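Local coordinates for protein galectin (Xenopus laevis, PDB 3WUD) that binds lactose, and probably related beta-galactosides, as a proto-type galectin of frog skin with a beta-sandwich fold, at residues 78-90 against 100-112. Sequence-based numbering, arbitrary orientation.
Sequences NVFPFQQGAETSI and KVKLSDGQEFNFP
Leu103 is the side chain that 78-90 wraps most fully, its two methyls meeting different parts of that segment. Leu103 CD1 meets Val79 CG1 tip to tip at 3.8 Å and also touches Pro81 CD, the proline and leucine side chains crossing at about a right angle. Leu103 CD2 packs obliquely against Phe82 CZ at 3.9 Å and reaches Ile90 CG2, Ile90 and Leu103 running alongside each other in the same direction. In Ile90 a chi1 of -56° places CG1 beside the backbone nitrogen and turns CG2 opposite it, onto Val101 CG1 at 3.8 Å. At the outer margin Pro81 CB rests on the carboxylate of Asp105, 3.6 Å from OD1.

No direct hydrogen bond joins the segments; two waters link them around Ser104. One lies 2.5 Å from both Thr88 OG1 and Ser104 OG and donates to Pro81 O. The other donates to Ser89 O and accepts from Ser104 N at 3.1 Å, bridging the backbones of Ser89 and Ser104.

The 103-106 link is a type I turn, and Asp105 is steadied by an Asx turn: Gln107 N donates to Asp105 OD2 at 3.2 Å, from 51° above the carboxylate plane. Behind the contact, Phe82 meets Phe33 edge-to-face, while Val101 and Phe109 pack on Phe48 of the opposing sheet, which carries galactoside-binding residues such as His47. Strands 86-95, 98-103 and 108-112 are neighbours in the five-stranded sheet; the 78-85 connection crosses to it from strand 70-77 of the six-stranded sheet, completing a sheet-to-sheet passage of the galectin beta-sandwich.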
loop_
_atom_site.group_PDB
_atom_site.type_symbol
_atom_site.label_atom_id
_atom_site.label_comp_id
_atom_site.label_asym_id
_atom_site.label_seq_id
_atom_site.Cartn_x
_atom_site.Cartn_y
_atom_site.Cartn_z
ATOM N N ASN A 78 -9.504 23.022 12.913
ATOM C CA ASN A 78 -9.782 22.696 14.304
ATOM C C ASN A 78 -10.442 21.294 14.476
ATOM O O ASN A 78 -10.386 20.722 15.520
ATOM C CB ASN A 78 -10.657 23.748 15.064
ATOM C CG ASN A 78 -9.989 25.099 15.180
ATOM O OD1 ASN A 78 -8.813 25.247 14.863
ATOM N ND2 ASN A 78 -10.728 26.112 15.648
ATOM N N VAL A 79 -10.994 20.687 13.438
ATOM C CA VAL A 79 -11.547 19.344 13.654
ATOM C C VAL A 79 -10.415 18.400 14.022
ATOM O O VAL A 79 -9.328 18.485 13.452
ATOM C CB VAL A 79 -12.275 18.835 12.418
ATOM C CG1 VAL A 79 -11.329 18.569 11.295
ATOM C CG2 VAL A 79 -13.003 17.536 12.738
ATOM N N PHE A 80 -10.669 17.489 14.960
ATOM C CA PHE A 80 -9.606 16.603 15.445
ATOM C C PHE A 80 -10.152 15.380 16.157
ATOM O O PHE A 80 -10.079 15.286 17.391
ATOM C CB PHE A 80 -8.690 17.379 16.387
ATOM C CG PHE A 80 -7.307 16.798 16.527
ATOM C CD1 PHE A 80 -6.327 17.098 15.598
ATOM C CD2 PHE A 80 -6.927 16.001 17.613
ATOM C CE1 PHE A 80 -5.036 16.583 15.720
ATOM C CE2 PHE A 80 -5.658 15.430 17.703
ATOM C CZ PHE A 80 -4.685 15.738 16.735
ATOM N N PRO A 81 -10.647 14.429 15.405
ATOM C CA PRO A 81 -11.171 13.186 16.004
ATOM C C PRO A 81 -10.116 12.125 16.280
ATOM O O PRO A 81 -10.389 10.923 16.097
ATOM C CB PRO A 81 -12.036 12.663 14.892
ATOM C CG PRO A 81 -11.301 13.068 13.680
ATOM C CD PRO A 81 -10.806 14.446 13.953
ATOM N N PHE A 82 -8.898 12.516 16.592
ATOM C CA PHE A 82 -7.839 11.540 16.743
ATOM C C PHE A 82 -7.457 11.367 18.220
ATOM O O PHE A 82 -7.662 12.265 18.992
ATOM C CB PHE A 82 -6.604 11.925 15.876
ATOM C CG PHE A 82 -6.940 12.260 14.456
ATOM C CD1 PHE A 82 -7.118 11.254 13.533
ATOM C CD2 PHE A 82 -6.989 13.598 14.017
ATOM C CE1 PHE A 82 -7.450 11.564 12.249
ATOM C CE2 PHE A 82 -7.274 13.907 12.719
ATOM C CZ PHE A 82 -7.490 12.884 11.845
ATOM N N GLN A 83 -7.028 10.149 18.592
ATOM C CA GLN A 83 -6.428 9.852 19.890
ATOM C C GLN A 83 -5.128 9.109 19.699
ATOM O O GLN A 83 -4.979 8.262 18.822
ATOM C CB GLN A 83 -7.358 8.952 20.741
ATOM C CG GLN A 83 -8.833 9.154 20.425
ATOM C CD GLN A 83 -9.797 8.464 21.389
ATOM O OE1 GLN A 83 -9.579 7.325 21.825
ATOM N NE2 GLN A 83 -10.894 9.156 21.701
ATOM N N GLN A 84 -4.187 9.399 20.579
ATOM C CA GLN A 84 -2.933 8.700 20.628
ATOM C C GLN A 84 -3.206 7.310 21.162
ATOM O O GLN A 84 -4.115 7.137 21.976
ATOM C CB GLN A 84 -1.956 9.410 21.581
ATOM C CG GLN A 84 -1.497 10.780 21.109
ATOM C CD GLN A 84 -1.012 11.641 22.259
ATOM O OE1 GLN A 84 -1.726 11.778 23.246
ATOM N NE2 GLN A 84 0.188 12.206 22.154
ATOM N N GLY A 85 -2.477 6.327 20.658
ATOM C CA GLY A 85 -2.717 4.935 21.034
ATOM C C GLY A 85 -4.034 4.324 20.580
ATOM O O GLY A 85 -4.657 3.523 21.317
ATOM N N ALA A 86 -4.445 4.674 19.364
ATOM C CA ALA A 86 -5.689 4.219 18.798
ATOM C C ALA A 86 -5.571 4.121 17.290
ATOM O O ALA A 86 -4.750 4.802 16.685
ATOM C CB ALA A 86 -6.814 5.184 19.124
ATOM N N GLU A 87 -6.475 3.336 16.717
ATOM C CA GLU A 87 -6.670 3.266 15.284
ATOM C C GLU A 87 -7.454 4.473 14.764
ATOM O O GLU A 87 -8.283 5.065 15.498
ATOM C CB GLU A 87 -7.418 1.967 14.946
ATOM C CG GLU A 87 -7.215 1.469 13.526
ATOM C CD GLU A 87 -7.429 -0.045 13.410
ATOM O OE1 GLU A 87 -8.473 -0.531 13.847
ATOM O OE2 GLU A 87 -6.548 -0.752 12.926
ATOM N N THR A 88 -7.149 4.877 13.531
ATOM C CA THR A 88 -7.919 5.875 12.840
ATOM C C THR A 88 -8.061 5.461 11.381
ATOM O O THR A 88 -7.286 4.681 10.930
ATOM C CB THR A 88 -7.313 7.274 12.970
ATOM O OG1 THR A 88 -8.274 8.220 12.458
ATOM C CG2 THR A 88 -5.953 7.348 12.221
ATOM N N SER A 89 -9.089 5.962 10.697
ATOM C CA SER A 89 -9.311 5.737 9.264
ATOM C C SER A 89 -9.670 7.068 8.630
ATOM O O SER A 89 -10.446 7.860 9.197
ATOM C CB SER A 89 -10.404 4.670 9.033
ATOM O OG SER A 89 -11.635 5.169 9.446
ATOM N N ILE A 90 -9.057 7.398 7.492
ATOM C CA ILE A 90 -9.333 8.646 6.781
ATOM C C ILE A 90 -9.539 8.305 5.297
ATOM O O ILE A 90 -8.770 7.420 4.790
ATOM C CB ILE A 90 -8.134 9.629 6.953
ATOM C CG1 ILE A 90 -7.825 9.871 8.452
ATOM C CG2 ILE A 90 -8.356 10.936 6.192
ATOM C CD1 ILE A 90 -6.441 9.448 8.851
ATOM N N LYS A 100 -11.335 16.006 -1.093
ATOM C CA LYS A 100 -12.241 16.012 0.026
ATOM C C LYS A 100 -11.692 15.006 1.015
ATOM O O LYS A 100 -11.464 13.826 0.653
ATOM C CB LYS A 100 -13.672 15.653 -0.458
ATOM C CG LYS A 100 -14.685 15.465 0.646
ATOM C CD LYS A 100 -15.996 14.958 0.032
ATOM C CE LYS A 100 -17.143 15.900 0.322
ATOM N NZ LYS A 100 -16.900 17.250 -0.259
ATOM N N VAL A 101 -11.462 15.455 2.254
ATOM C CA VAL A 101 -10.877 14.612 3.303
ATOM C C VAL A 101 -12.018 14.232 4.217
ATOM O O VAL A 101 -12.683 15.143 4.745
ATOM C CB VAL A 101 -9.869 15.342 4.124
ATOM C CG1 VAL A 101 -9.311 14.474 5.242
ATOM C CG2 VAL A 101 -8.734 15.900 3.207
ATOM N N LYS A 102 -12.225 12.938 4.368
ATOM C CA LYS A 102 -13.398 12.407 5.171
ATOM C C LYS A 102 -12.866 11.648 6.371
ATOM O O LYS A 102 -12.108 10.674 6.250
ATOM C CB LYS A 102 -14.273 11.478 4.282
ATOM C CG LYS A 102 -14.607 11.984 2.919
ATOM C CD LYS A 102 -15.473 10.963 2.173
ATOM C CE LYS A 102 -15.513 11.227 0.693
ATOM N NZ LYS A 102 -15.794 9.967 -0.040
ATOM N N LEU A 103 -13.268 12.093 7.565
ATOM C CA LEU A 103 -12.821 11.593 8.803
ATOM C C LEU A 103 -13.838 10.574 9.362
ATOM O O LEU A 103 -15.032 10.537 8.919
ATOM C CB LEU A 103 -12.595 12.732 9.757
ATOM C CG LEU A 103 -11.583 13.783 9.238
ATOM C CD1 LEU A 103 -11.520 14.960 10.172
ATOM C CD2 LEU A 103 -10.218 13.136 9.000
ATOM N N SER A 104 -13.341 9.797 10.318
ATOM C CA SER A 104 -14.025 8.650 10.908
ATOM C C SER A 104 -15.295 9.022 11.634
ATOM O O SER A 104 -16.181 8.201 11.745
ATOM C CB SER A 104 -13.093 7.923 11.914
ATOM O OG SER A 104 -12.623 8.809 12.977
ATOM N N ASP A 105 -15.387 10.236 12.139
ATOM C CA ASP A 105 -16.570 10.737 12.831
ATOM C C ASP A 105 -17.550 11.479 11.911
ATOM O O ASP A 105 -18.404 12.198 12.361
ATOM C CB ASP A 105 -16.130 11.628 14.042
ATOM C CG ASP A 105 -15.524 12.966 13.605
ATOM O OD1 ASP A 105 -15.415 13.938 14.412
ATOM O OD2 ASP A 105 -15.186 13.085 12.416
ATOM N N GLY A 106 -17.400 11.332 10.591
ATOM C CA GLY A 106 -18.215 11.999 9.653
ATOM C C GLY A 106 -17.830 13.413 9.234
ATOM O O GLY A 106 -18.390 13.933 8.258
ATOM N N GLN A 107 -16.929 14.066 9.959
ATOM C CA GLN A 107 -16.503 15.416 9.604
ATOM C C GLN A 107 -15.670 15.350 8.362
ATOM O O GLN A 107 -14.956 14.398 8.191
ATOM C CB GLN A 107 -15.726 16.032 10.761
ATOM C CG GLN A 107 -16.641 16.201 11.958
ATOM C CD GLN A 107 -16.337 17.473 12.719
ATOM O OE1 GLN A 107 -16.706 18.589 12.287
ATOM N NE2 GLN A 107 -15.656 17.316 13.859
ATOM N N GLU A 108 -15.786 16.369 7.518
ATOM C CA GLU A 108 -15.140 16.397 6.214
ATOM C C GLU A 108 -14.630 17.817 5.943
ATOM O O GLU A 108 -15.281 18.798 6.374
ATOM C CB GLU A 108 -16.169 16.142 5.129
ATOM C CG GLU A 108 -16.739 14.750 5.013
ATOM C CD GLU A 108 -17.874 14.728 4.001
ATOM O OE1 GLU A 108 -18.135 15.807 3.418
ATOM O OE2 GLU A 108 -18.467 13.651 3.771
ATOM N N PHE A 109 -13.576 17.959 5.129
ATOM C CA PHE A 109 -13.196 19.288 4.671
ATOM C C PHE A 109 -12.507 19.140 3.346
ATOM O O PHE A 109 -12.130 18.036 2.970
ATOM C CB PHE A 109 -12.326 19.993 5.729
ATOM C CG PHE A 109 -10.956 19.352 5.948
ATOM C CD1 PHE A 109 -9.842 19.709 5.160
ATOM C CD2 PHE A 109 -10.774 18.416 6.967
ATOM C CE1 PHE A 109 -8.591 19.104 5.402
ATOM C CE2 PHE A 109 -9.510 17.866 7.227
ATOM C CZ PHE A 109 -8.435 18.177 6.414
ATOM N N ASN A 110 -12.436 20.218 2.582
ATOM C CA ASN A 110 -11.830 20.172 1.269
ATOM C C ASN A 110 -10.532 20.905 1.325
ATOM O O ASN A 110 -10.404 21.904 2.021
ATOM C CB ASN A 110 -12.693 20.853 0.200
ATOM C CG ASN A 110 -14.046 20.205 0.054
ATOM O OD1 ASN A 110 -14.166 18.998 0.083
ATOM N ND2 ASN A 110 -15.062 21.024 -0.053
ATOM N N PHE A 111 -9.645 20.496 0.462
ATOM C CA PHE A 111 -8.328 21.084 0.279
ATOM C C PHE A 111 -8.083 21.322 -1.204
ATOM O O PHE A 111 -8.197 20.427 -1.993
ATOM C CB PHE A 111 -7.220 20.175 0.885
ATOM C CG PHE A 111 -5.852 20.824 0.905
ATOM C CD1 PHE A 111 -5.517 21.768 1.872
ATOM C CD2 PHE A 111 -4.889 20.459 -0.035
ATOM C CE1 PHE A 111 -4.270 22.366 1.871
ATOM C CE2 PHE A 111 -3.638 21.097 -0.068
ATOM C CZ PHE A 111 -3.337 22.040 0.902
ATOM N N PRO A 112 -7.712 22.536 -1.579
ATOM C CA PRO A 112 -7.603 22.817 -2.980
ATOM C C PRO A 112 -6.438 22.116 -3.675
ATOM O O PRO A 112 -5.376 21.890 -3.098
ATOM C CB PRO A 112 -7.441 24.329 -2.994
ATOM C CG PRO A 112 -6.786 24.670 -1.739
ATOM C CD PRO A 112 -7.331 23.688 -0.753
HETATM O O HOH W 1 -10.264 9.038 13.729
HETATM O O HOH W 2 -10.393 10.071 11.104
#